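Local coordinates for protein aldehyde dehydrogenase (Burkholderia vietnamiensis, PDB 5KF0) that probably oxidises aldehydes to carboxylic acids with a nicotinamide cofactor and binds NADPH, at residues 281-286 / 329-334; 289-294 / 333-338; 345-350 / 380-385; 367-372 / 389-394. All blocks are in the same frame, centred on the assembly; numbering follows the deposited sequence.

Contact 1 of 4, residues 281-286 / 329-334; sequences LAFGAY and STFVGP
The ring of F331 pushes its far end against the last turn of helix 274-286, where it overlaps F283 and the backbone of Y286. This is loop-on-helix packing in the aldehyde dehydrogenase fold: residues 329-334 belong to the loop between helices 306-319 and 338-353, and they lie against the C-terminal end of helix 274-286. The contact is small, 179 Å² over both sides, and apolar in character. Its evidence lies in which ring atoms approach. CZ of F331 sits 4.1 Å from F283 CD2, and the two side chains cross at about a right angle. Along the edge of the F331 ring, near its plane, come the CA of F283 and the carbonyl oxygen of A282, so the ring meets this part of the helix backbone rim-first. CE2 of F331 also reaches Y286, 3.9 Å from its CB. With CG opposite its own backbone N (chi1 -166°), F331 extends from the loop toward the helix. Y286 starts toward the loop, but its ring turns away; A285 CB lies over the centre of one ring face, 3.6 Å above the plane, and the phenol OH is hydrogen-bonded to T372 O. F283 also meets the ring of Y287, with planes about 50° apart. V332 adds a lighter touch beside F331, its CG2 reaching to 4.4 Å from Y286 O. The nearest approach of all joins F331 CE2 to the carbonyl carbon of Y286, at 3.7 Å.

Contact 2 of 4, residues 289-294 / 333-338; sequences SGQSCI and GPMISE. With NDP (NADPH dihydro-nicotinamide-adenine-dinucleotide phosphate), chain E.
S289 and Q291 each send a polar side chain to the backbone of residues 333-338, tying the loop that carries C293 to the loop leading into helix 338-353. Two direct hydrogen bonds cross. The hydroxyl of S289 donates to G333 O at 2.7 Å, arriving from above the carbonyl plane, 37° out of it. The backbone N of I336 donates to Q291 OE1 at 2.9 Å; this donor lies in the carbonyl plane on a lone pair, although the N-H...O angle is a bent 139°. Extended beyond CG (chi2 -177°), Q291 carries its amide across to the second loop.

Two waters add further links between the same loops. One molecule donates to S289 OG and accepts from G333 N, while another accepts from Q291 NE2 and donates to P334 O at 2.9 Å. Both ends of the Q291 amide are therefore used.

Van der Waals contact is slight: the carbons I336 CB, at 3.6 Å, and M335 CB approach Q291 OE1.

Covalent chemistry appears at C293, whose SG is bonded to NADPH C4N at 2.0 Å. Just before it, S292 OG accepts from I294 N in an ST turn, and Q291 O is hydrogen-bonded to N162 ND2. A sulfur joined to the nicotinamide carbon is consistent with C293 being the catalytic nucleophile of aldehyde dehydrogenases, held here as a cofactor adduct on a loop fastened through its neighbours' side chains.

Contact 3 of 4, residues 345-350 / 380-385; sequences SGWMDA and EQDLYR
W347 meets D382 through one face of its indole: the CB of D382 stands 3.8 Å from the centroid of the five-membered ring and only 9° off the ring normal, a clear CH-pi contact. The carboxylate does not lie flat on the ring, since the two planes are 63° apart. The main contact of D382 with the indole is thus through its methylene, with OD2 farther off, 4.0 Å from W347 NE1. Beside this pair, L383 turns CD1 to the CB of W347 at 4.2 Å and brings CD2 near the CA of M348.

A water molecule bridges the two backbones. It donates to W347 O at 2.7 Å and to Q381 OE1 at 2.9 Å, and accepts from L383 N. Q381 reaches that water because its chain bends at chi2 (-61°), which also sets OE1 near A350, 3.9 Å from its CB. The rotation of the amide is steadied from its other end, where NE2 donates almost straight to E380 OE1.

Farther out, R343 makes a cation-pi contact with the W347 ring. L383 continues inward to L374, V392 and I394, and M348 packs on F369 and T372. Short helix 382-385, with Q381 at its N-cap position, joins parallel strands 368-375 and 392-398, so the contact packs the crossover helix of a beta-alpha-beta unit against helix 338-353.

Contact 4 of 4, residues 367-372 / 389-394; sequences AMFEAT and FGPVAI. With NDP (NADPH dihydro-nicotinamide-adenine-dinucleotide phosphate), chain E.
T372 O is approached by two groups of the paired strand: it accepts from the backbone N of A393 at 3.0 Å and has a CA-H...O contact with V392 CA at 3.4 Å. T372 is bridged in parallel to V392 where strands 368-375 and 392-398 pair, the two strands of a beta-alpha-beta unit linked through helix 382-385. The same bridge has T372 N donating to P391 O at 2.9 Å; the donor comes nearly along the C=O axis (163°), yet the N-H...O angle is only 138°. P391 is itself the centre of an inverse gamma turn, just ahead of the strand.

T372 OG1 faces back into its own segment and donates to E370 O at 2.7 Å from above that carbonyl plane, 53° out of it. T372 OG1 also lies in plane at the edge of the F369 ring and is hydrogen-bonded to G362 N.

Apolar contact comes from F369. Its side chain crosses P391 and V392 at a slant, with CB 3.6 Å from P391 CG and CE1 placed 3.6 Å from V392 CG2. Before the pairing, F389 belongs to the cofactor pocket: NADPH C3D lies over one face of its ring, and F389 CE1 comes 3.5 Å from C2D of the NADPH ribose.

How the contacts relate
Contacts 1, 2 and 4 are buried and touch one another, while contact 3 is partly buried and farther from the centre of the chain. Contact 1 is apolar, a loop ring against a helix end; contact 2 relies on side-chain-to-backbone hydrogen bonds and waters; contact 4 uses strand pairing. Contacts 1 and 2 share G333 and P334, and contacts 2 and 4 both reach NADPH, with F389 lying against the backbone of Q291 and S292. A link from M335 N to A367 O, probably a hydrogen bond, adds to this join. Contacts 3 and 4 alternate along the chain and touch, with Y384 against I394 and S345 against F369.

Contact 1 of 4, residues 281-286 / 329-334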
# COMPACT_ATOMS: atom_id res chain seq x y z
N LEU A 281 -4.67 30.34 18.61
CA LEU A 281 -4.49 30.03 20.03
C LEU A 281 -5.79 30.23 20.81
O LEU A 281 -6.17 29.39 21.63
CB LEU A 281 -3.37 30.89 20.63
CG LEU A 281 -1.95 30.61 20.15
CD1 LEU A 281 -1.00 31.72 20.61
CD2 LEU A 281 -1.48 29.24 20.68
N ALA A 282 -6.47 31.34 20.56
CA ALA A 282 -7.74 31.60 21.24
C ALA A 282 -8.79 30.57 20.86
O ALA A 282 -9.53 30.08 21.72
CB ALA A 282 -8.22 33.02 20.91
N PHE A 283 -8.85 30.21 19.57
CA PHE A 283 -9.75 29.14 19.16
C PHE A 283 -9.43 27.85 19.90
O PHE A 283 -10.32 27.22 20.49
CB PHE A 283 -9.65 28.91 17.65
CG PHE A 283 -10.38 27.68 17.20
CD1 PHE A 283 -9.69 26.51 16.91
CD2 PHE A 283 -11.76 27.70 17.08
CE1 PHE A 283 -10.37 25.38 16.51
CE2 PHE A 283 -12.43 26.56 16.67
CZ PHE A 283 -11.74 25.41 16.39
N GLY A 284 -8.16 27.44 19.91
CA GLY A 284 -7.80 26.16 20.49
C GLY A 284 -8.00 26.12 21.99
O GLY A 284 -8.41 25.10 22.55
N ALA A 285 -7.72 27.23 22.68
CA ALA A 285 -7.84 27.27 24.13
C ALA A 285 -9.29 27.35 24.58
O ALA A 285 -9.65 26.78 25.62
CB ALA A 285 -7.07 28.46 24.68
N TYR A 286 -10.14 28.04 23.83
CA TYR A 286 -11.45 28.40 24.35
C TYR A 286 -12.62 27.87 23.55
O TYR A 286 -13.76 28.01 24.01
CB TYR A 286 -11.55 29.94 24.49
CG TYR A 286 -10.39 30.49 25.30
CD1 TYR A 286 -10.15 30.04 26.60
CD2 TYR A 286 -9.49 31.40 24.75
CE1 TYR A 286 -9.06 30.51 27.35
CE2 TYR A 286 -8.41 31.89 25.49
CZ TYR A 286 -8.21 31.44 26.79
OH TYR A 286 -7.13 31.91 27.50
N SER A 329 -23.75 34.58 18.82
CA SER A 329 -22.54 35.34 19.14
C SER A 329 -21.75 34.74 20.29
O SER A 329 -20.64 35.21 20.57
CB SER A 329 -22.88 36.80 19.45
OG SER A 329 -23.58 36.92 20.68
N THR A 330 -22.28 33.71 20.96
CA THR A 330 -21.57 33.12 22.08
C THR A 330 -20.42 32.25 21.59
O THR A 330 -20.60 31.40 20.72
CB THR A 330 -22.52 32.29 22.94
OG1 THR A 330 -23.42 33.18 23.60
CG2 THR A 330 -21.73 31.47 23.98
N PHE A 331 -19.23 32.48 22.14
CA PHE A 331 -18.12 31.57 21.94
C PHE A 331 -17.82 30.72 23.16
O PHE A 331 -17.46 29.55 23.02
CB PHE A 331 -16.86 32.35 21.53
CG PHE A 331 -15.76 31.47 20.99
CD1 PHE A 331 -15.90 30.83 19.76
CD2 PHE A 331 -14.58 31.29 21.69
CE1 PHE A 331 -14.89 30.02 19.26
CE2 PHE A 331 -13.57 30.50 21.19
CZ PHE A 331 -13.72 29.86 19.98
N VAL A 332 -18.00 31.27 24.36
CA VAL A 332 -17.74 30.55 25.61
C VAL A 332 -19.09 30.24 26.25
O VAL A 332 -19.72 31.11 26.86
CB VAL A 332 -16.84 31.36 26.54
CG1 VAL A 332 -16.63 30.63 27.87
CG2 VAL A 332 -15.50 31.64 25.85
N GLY A 333 -19.55 28.99 26.14
CA GLY A 333 -20.74 28.58 26.84
C GLY A 333 -20.42 28.03 28.22
O GLY A 333 -19.27 28.09 28.69
N PRO A 334 -21.42 27.48 28.90
CA PRO A 334 -21.20 26.92 30.24
C PRO A 334 -20.28 25.71 30.21
O PRO A 334 -20.29 24.92 29.27
CB PRO A 334 -22.60 26.52 30.70
CG PRO A 334 -23.31 26.20 29.42
CD PRO A 334 -22.80 27.23 28.44

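Contact 2 of 4, residues 289-294 / 333-338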
# COMPACT_ATOMS: atom_id res chain seq x y z
N SER A 289 -15.46 26.19 25.30
CA SER A 289 -14.98 26.54 26.64
C SER A 289 -13.86 25.60 27.09
O SER A 289 -13.77 25.23 28.26
CB SER A 289 -16.13 26.54 27.64
OG SER A 289 -17.14 27.44 27.21
N GLY A 290 -13.01 25.22 26.15
CA GLY A 290 -11.88 24.36 26.46
C GLY A 290 -12.22 22.91 26.71
O GLY A 290 -11.34 22.15 27.12
N GLN A 291 -13.47 22.51 26.48
CA GLN A 291 -13.89 21.13 26.74
C GLN A 291 -13.63 20.28 25.49
O GLN A 291 -14.54 19.79 24.81
CB GLN A 291 -15.35 21.11 27.18
CG GLN A 291 -15.54 21.86 28.50
CD GLN A 291 -16.97 21.81 29.02
OE1 GLN A 291 -17.19 21.50 30.18
NE2 GLN A 291 -17.93 22.13 28.15
N SER A 292 -12.34 20.12 25.20
CA SER A 292 -11.84 19.37 24.06
C SER A 292 -10.64 18.55 24.51
O SER A 292 -9.79 19.05 25.26
CB SER A 292 -11.42 20.29 22.91
OG SER A 292 -10.69 19.57 21.92
N CYS A 293 -10.56 17.31 24.02
CA CYS A 293 -9.41 16.46 24.33
C CYS A 293 -8.11 16.96 23.70
O CYS A 293 -7.04 16.45 24.07
CB CYS A 293 -9.68 15.03 23.86
SG CYS A 293 -10.43 14.90 22.23
N ILE A 294 -8.18 17.93 22.78
CA ILE A 294 -6.97 18.54 22.24
C ILE A 294 -7.05 20.06 22.36
O ILE A 294 -6.40 20.78 21.60
CB ILE A 294 -6.71 18.12 20.78
CG1 ILE A 294 -8.00 18.15 19.95
CG2 ILE A 294 -6.03 16.73 20.75
CD1 ILE A 294 -7.79 17.75 18.48
N GLY A 333 -19.55 28.99 26.14
CA GLY A 333 -20.74 28.58 26.84
C GLY A 333 -20.42 28.03 28.22
O GLY A 333 -19.27 28.09 28.69
N PRO A 334 -21.42 27.48 28.90
CA PRO A 334 -21.20 26.92 30.24
C PRO A 334 -20.28 25.71 30.21
O PRO A 334 -20.29 24.92 29.27
CB PRO A 334 -22.60 26.52 30.70
CG PRO A 334 -23.31 26.20 29.42
CD PRO A 334 -22.80 27.23 28.44
N MET A 335 -19.51 25.54 31.28
CA MET A 335 -18.90 24.24 31.49
C MET A 335 -19.99 23.22 31.81
O MET A 335 -21.14 23.56 32.11
CB MET A 335 -17.85 24.30 32.60
CG MET A 335 -16.63 25.12 32.20
SD MET A 335 -15.40 25.20 33.51
CE MET A 335 -14.92 23.46 33.61
N ILE A 336 -19.62 21.94 31.73
CA ILE A 336 -20.61 20.87 31.76
C ILE A 336 -21.32 20.77 33.10
O ILE A 336 -22.45 20.27 33.14
CB ILE A 336 -19.95 19.53 31.36
CG1 ILE A 336 -21.01 18.45 31.13
CG2 ILE A 336 -18.89 19.10 32.40
CD1 ILE A 336 -22.01 18.80 30.02
N SER A 337 -20.71 21.24 34.19
CA SER A 337 -21.37 21.23 35.49
C SER A 337 -20.67 22.20 36.42
O SER A 337 -19.50 22.54 36.23
CB SER A 337 -21.38 19.83 36.10
OG SER A 337 -20.06 19.44 36.44
N GLU A 338 -21.40 22.62 37.46
CA GLU A 338 -20.79 23.44 38.51
C GLU A 338 -19.64 22.71 39.19
O GLU A 338 -18.65 23.34 39.58
CB GLU A 338 -21.83 23.88 39.54
CG GLU A 338 -22.83 24.86 39.00
CD GLU A 338 -23.63 25.54 40.11
OE1 GLU A 338 -23.38 25.25 41.30
OE2 GLU A 338 -24.51 26.36 39.78
PA NDP E . -15.64 10.18 31.37
O1A NDP E . -14.43 9.32 31.47
O2A NDP E . -16.07 10.76 32.72
O5B NDP E . -16.87 9.41 30.73
C5B NDP E . -16.72 8.92 29.37
C4B NDP E . -17.67 7.78 29.16
O4B NDP E . -17.25 6.65 29.95
C3B NDP E . -19.12 8.06 29.56
O3B NDP E . -20.02 7.37 28.69
C2B NDP E . -19.18 7.45 30.96
O2B NDP E . -20.50 7.06 31.40
C1B NDP E . -18.36 6.20 30.71
N9A NDP E . -17.86 5.55 31.92
C8A NDP E . -17.22 6.11 32.99
N7A NDP E . -16.84 5.25 33.90
C5A NDP E . -17.27 4.03 33.39
C6A NDP E . -17.17 2.71 33.87
N6A NDP E . -16.61 2.38 35.04
N1A NDP E . -17.69 1.72 33.10
C2A NDP E . -18.27 2.04 31.95
N3A NDP E . -18.43 3.25 31.39
C4A NDP E . -17.91 4.20 32.17
O3 NDP E . -15.35 11.36 30.35
PN NDP E . -16.19 12.64 29.90
O1N NDP E . -17.51 12.22 29.38
O2N NDP E . -16.21 13.59 31.08
O5D NDP E . -15.35 13.27 28.71
C5D NDP E . -14.17 14.07 28.87
C4D NDP E . -12.96 13.18 28.71
O4D NDP E . -12.98 12.55 27.40
C3D NDP E . -11.64 13.96 28.79
O3D NDP E . -10.64 13.29 29.55
C2D NDP E . -11.26 14.10 27.32
O2D NDP E . -9.89 14.35 27.04
C1D NDP E . -11.73 12.77 26.77
N1N NDP E . -11.89 12.89 25.32
C2N NDP E . -11.13 12.15 24.45
C3N NDP E . -11.14 12.36 23.12
C7N NDP E . -10.38 11.51 22.17
O7N NDP E . -10.86 11.32 21.04
N7N NDP E . -9.18 11.04 22.53
C4N NDP E . -11.90 13.51 22.55
C5N NDP E . -12.92 14.00 23.52
C6N NDP E . -12.83 13.74 24.81
P2B NDP E . -21.49 8.13 32.15
O1X NDP E . -20.87 9.47 32.07
O2X NDP E . -22.79 7.94 31.43
O3X NDP E . -21.64 7.64 33.57
O HOH W 1 -18.53 26.65 25.11
O HOH W 2 -20.81 22.15 28.83

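Contact 3 of 4, residues 345-350 / 380-385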
# COMPACT_ATOMS: atom_id res chain seq x y z
N SER A 345 -11.55 25.90 38.88
CA SER A 345 -11.29 27.13 39.62
C SER A 345 -10.42 26.87 40.85
O SER A 345 -9.62 27.73 41.22
CB SER A 345 -12.61 27.81 40.01
OG SER A 345 -13.24 27.15 41.09
N GLY A 346 -10.54 25.69 41.46
CA GLY A 346 -9.67 25.36 42.58
C GLY A 346 -8.21 25.23 42.17
O GLY A 346 -7.31 25.70 42.87
N TRP A 347 -7.96 24.58 41.03
CA TRP A 347 -6.60 24.52 40.48
C TRP A 347 -6.09 25.91 40.14
O TRP A 347 -4.91 26.21 40.34
CB TRP A 347 -6.56 23.64 39.23
CG TRP A 347 -6.94 22.20 39.42
CD1 TRP A 347 -7.23 21.57 40.60
CD2 TRP A 347 -7.08 21.22 38.39
NE1 TRP A 347 -7.54 20.25 40.36
CE2 TRP A 347 -7.46 20.01 39.01
CE3 TRP A 347 -6.93 21.25 37.00
CZ2 TRP A 347 -7.68 18.84 38.29
CZ3 TRP A 347 -7.14 20.08 36.28
CH2 TRP A 347 -7.52 18.89 36.93
N MET A 348 -6.96 26.76 39.60
CA MET A 348 -6.55 28.12 39.27
C MET A 348 -6.16 28.88 40.52
O MET A 348 -5.12 29.54 40.56
CB MET A 348 -7.67 28.84 38.52
CG MET A 348 -7.29 30.23 38.03
SD MET A 348 -8.62 31.00 37.09
CE MET A 348 -9.89 31.12 38.35
N ASP A 349 -7.00 28.79 41.57
CA ASP A 349 -6.68 29.45 42.84
C ASP A 349 -5.34 28.97 43.38
O ASP A 349 -4.55 29.77 43.89
CB ASP A 349 -7.78 29.19 43.87
CG ASP A 349 -9.10 29.84 43.50
OD1 ASP A 349 -9.12 30.73 42.63
OD2 ASP A 349 -10.13 29.48 44.12
N ALA A 350 -5.08 27.66 43.29
CA ALA A 350 -3.82 27.12 43.82
C ALA A 350 -2.63 27.65 43.04
O ALA A 350 -1.59 27.96 43.63
CB ALA A 350 -3.85 25.60 43.80
N GLU A 380 4.93 22.42 38.37
CA GLU A 380 4.45 21.43 39.32
C GLU A 380 2.94 21.51 39.57
O GLU A 380 2.37 20.57 40.12
CB GLU A 380 5.17 21.59 40.66
CG GLU A 380 4.59 22.67 41.59
CD GLU A 380 4.94 24.10 41.20
OE1 GLU A 380 4.41 25.04 41.84
OE2 GLU A 380 5.77 24.31 40.28
N GLN A 381 2.29 22.60 39.16
CA GLN A 381 0.90 22.86 39.53
C GLN A 381 -0.08 21.93 38.83
O GLN A 381 0.11 21.56 37.67
CB GLN A 381 0.53 24.31 39.19
CG GLN A 381 1.11 25.34 40.15
CD GLN A 381 0.60 25.14 41.56
OE1 GLN A 381 -0.60 25.06 41.79
NE2 GLN A 381 1.53 25.02 42.51
N ASP A 382 -1.18 21.62 39.53
CA ASP A 382 -2.27 20.87 38.92
C ASP A 382 -2.76 21.55 37.65
O ASP A 382 -3.09 20.88 36.67
CB ASP A 382 -3.44 20.72 39.90
CG ASP A 382 -3.15 19.73 41.01
OD1 ASP A 382 -2.18 18.95 40.88
OD2 ASP A 382 -3.90 19.73 42.00
N LEU A 383 -2.84 22.89 37.66
CA LEU A 383 -3.30 23.60 36.47
C LEU A 383 -2.38 23.36 35.29
O LEU A 383 -2.83 23.41 34.14
CB LEU A 383 -3.40 25.10 36.77
CG LEU A 383 -4.08 25.94 35.69
CD1 LEU A 383 -5.57 25.61 35.64
CD2 LEU A 383 -3.88 27.42 35.95
N TYR A 384 -1.09 23.10 35.54
CA TYR A 384 -0.15 22.82 34.47
C TYR A 384 -0.24 21.37 34.01
O TYR A 384 -0.29 21.10 32.80
CB TYR A 384 1.29 23.12 34.93
CG TYR A 384 2.26 23.17 33.78
CD1 TYR A 384 2.56 24.38 33.15
CD2 TYR A 384 2.85 22.01 33.28
CE1 TYR A 384 3.42 24.42 32.07
CE2 TYR A 384 3.72 22.05 32.21
CZ TYR A 384 4.00 23.26 31.61
OH TYR A 384 4.83 23.31 30.52
N ARG A 385 -0.28 20.43 34.95
CA ARG A 385 0.00 19.02 34.68
C ARG A 385 -1.23 18.17 34.46
O ARG A 385 -1.14 17.13 33.79
CB ARG A 385 0.80 18.42 35.84
CG ARG A 385 2.09 19.14 36.15
CD ARG A 385 3.10 18.24 36.87
NE ARG A 385 3.70 17.27 35.96
CZ ARG A 385 4.70 17.55 35.13
NH1 ARG A 385 5.20 18.78 35.08
NH2 ARG A 385 5.19 16.60 34.33
O HOH W 3 -2.87 24.43 40.11

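Contact 4 of 4, residues 367-372 / 389-394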
# COMPACT_ATOMS: atom_id res chain seq x y z
N ALA A 367 -21.31 27.50 36.62
CA ALA A 367 -20.66 26.86 35.49
C ALA A 367 -20.21 27.85 34.42
O ALA A 367 -19.62 27.42 33.42
CB ALA A 367 -21.58 25.81 34.86
N MET A 368 -20.46 29.15 34.58
CA MET A 368 -20.01 30.15 33.61
C MET A 368 -18.60 30.59 33.99
O MET A 368 -18.41 31.45 34.86
CB MET A 368 -20.98 31.32 33.54
CG MET A 368 -22.40 30.93 33.15
SD MET A 368 -22.58 29.97 31.62
CE MET A 368 -21.82 31.02 30.41
N PHE A 369 -17.61 30.01 33.31
CA PHE A 369 -16.19 30.26 33.53
C PHE A 369 -15.68 31.09 32.35
O PHE A 369 -15.70 30.60 31.21
CB PHE A 369 -15.46 28.92 33.64
CG PHE A 369 -14.16 28.94 34.39
CD1 PHE A 369 -13.15 29.83 34.06
CD2 PHE A 369 -13.93 28.01 35.41
CE1 PHE A 369 -11.93 29.82 34.75
CE2 PHE A 369 -12.72 27.99 36.10
CZ PHE A 369 -11.72 28.90 35.77
N GLU A 370 -15.26 32.33 32.59
CA GLU A 370 -14.87 33.09 31.42
C GLU A 370 -13.53 32.61 30.86
O GLU A 370 -12.75 31.90 31.50
CB GLU A 370 -14.85 34.59 31.73
CG GLU A 370 -13.75 35.08 32.63
CD GLU A 370 -13.87 36.57 32.91
OE1 GLU A 370 -14.51 37.29 32.11
OE2 GLU A 370 -13.31 37.03 33.92
N ALA A 371 -13.31 32.96 29.60
CA ALA A 371 -12.03 32.65 28.98
C ALA A 371 -10.92 33.32 29.79
O ALA A 371 -10.97 34.53 30.04
CB ALA A 371 -12.00 33.13 27.53
N THR A 372 -9.94 32.52 30.21
CA THR A 372 -8.97 32.94 31.22
C THR A 372 -7.56 32.57 30.78
O THR A 372 -7.34 31.48 30.24
CB THR A 372 -9.32 32.29 32.57
OG1 THR A 372 -10.62 32.74 32.99
CG2 THR A 372 -8.31 32.64 33.65
N PHE A 389 -9.55 20.88 30.97
CA PHE A 389 -10.88 20.68 30.40
C PHE A 389 -11.82 21.83 30.74
O PHE A 389 -12.95 21.64 31.20
CB PHE A 389 -11.48 19.33 30.80
CG PHE A 389 -12.07 18.61 29.63
CD1 PHE A 389 -11.24 18.15 28.62
CD2 PHE A 389 -13.45 18.46 29.49
CE1 PHE A 389 -11.75 17.51 27.51
CE2 PHE A 389 -13.97 17.82 28.37
CZ PHE A 389 -13.12 17.35 27.38
N GLY A 390 -11.34 23.04 30.52
CA GLY A 390 -12.12 24.22 30.74
C GLY A 390 -11.43 25.40 30.10
O GLY A 390 -10.37 25.25 29.48
N PRO A 391 -12.00 26.59 30.22
CA PRO A 391 -11.54 27.74 29.42
C PRO A 391 -10.38 28.48 30.06
O PRO A 391 -10.43 29.69 30.28
CB PRO A 391 -12.81 28.59 29.32
CG PRO A 391 -13.52 28.33 30.61
CD PRO A 391 -13.28 26.87 30.91
N VAL A 392 -9.30 27.75 30.34
CA VAL A 392 -8.09 28.29 30.95
C VAL A 392 -6.90 27.85 30.12
O VAL A 392 -6.81 26.69 29.72
CB VAL A 392 -7.92 27.81 32.40
CG1 VAL A 392 -6.61 28.34 32.99
CG2 VAL A 392 -9.12 28.22 33.24
N ALA A 393 -5.98 28.78 29.88
CA ALA A 393 -4.71 28.45 29.25
C ALA A 393 -3.59 29.16 29.99
O ALA A 393 -3.80 30.19 30.64
CB ALA A 393 -4.69 28.85 27.76
N ILE A 394 -2.40 28.57 29.88
CA ILE A 394 -1.22 29.10 30.56
C ILE A 394 -0.21 29.51 29.51
O ILE A 394 -0.00 28.83 28.50
CB ILE A 394 -0.62 28.09 31.57
CG1 ILE A 394 0.06 26.91 30.87
CG2 ILE A 394 -1.70 27.60 32.53
CD1 ILE A 394 1.57 27.06 30.76
PA NDP E . -15.64 10.18 31.37
O1A NDP E . -14.43 9.32 31.47
O2A NDP E . -16.07 10.76 32.72
O5B NDP E . -16.87 9.41 30.73
C5B NDP E . -16.72 8.92 29.37
C4B NDP E . -17.67 7.78 29.16
O4B NDP E . -17.25 6.65 29.95
C3B NDP E . -19.12 8.06 29.56
O3B NDP E . -20.02 7.37 28.69
C2B NDP E . -19.18 7.45 30.96
O2B NDP E . -20.50 7.06 31.40
C1B NDP E . -18.36 6.20 30.71
N9A NDP E . -17.86 5.55 31.92
C8A NDP E . -17.22 6.11 32.99
N7A NDP E . -16.84 5.25 33.90
C5A NDP E . -17.27 4.03 33.39
C6A NDP E . -17.17 2.71 33.87
N6A NDP E . -16.61 2.38 35.04
N1A NDP E . -17.69 1.72 33.10
C2A NDP E . -18.27 2.04 31.95
N3A NDP E . -18.43 3.25 31.39
C4A NDP E . -17.91 4.20 32.17
O3 NDP E . -15.35 11.36 30.35
PN NDP E . -16.19 12.64 29.90
O1N NDP E . -17.51 12.22 29.38
O2N NDP E . -16.21 13.59 31.08
O5D NDP E . -15.35 13.27 28.71
C5D NDP E . -14.17 14.07 28.87
C4D NDP E . -12.96 13.18 28.71
O4D NDP E . -12.98 12.55 27.40
C3D NDP E . -11.64 13.96 28.79
O3D NDP E . -10.64 13.29 29.55
C2D NDP E . -11.26 14.10 27.32
O2D NDP E . -9.89 14.35 27.04
C1D NDP E . -11.73 12.77 26.77
N1N NDP E . -11.89 12.89 25.32
C2N NDP E . -11.13 12.15 24.45
C3N NDP E . -11.14 12.36 23.12
C7N NDP E . -10.38 11.51 22.17
O7N NDP E . -10.86 11.32 21.04
N7N NDP E . -9.18 11.04 22.53
C4N NDP E . -11.90 13.51 22.55
C5N NDP E . -12.92 14.00 23.52
C6N NDP E . -12.83 13.74 24.81
P2B NDP E . -21.49 8.13 32.15
O1X NDP E . -20.87 9.47 32.07
O2X NDP E . -22.79 7.94 31.43
O3X NDP E . -21.64 7.64 33.57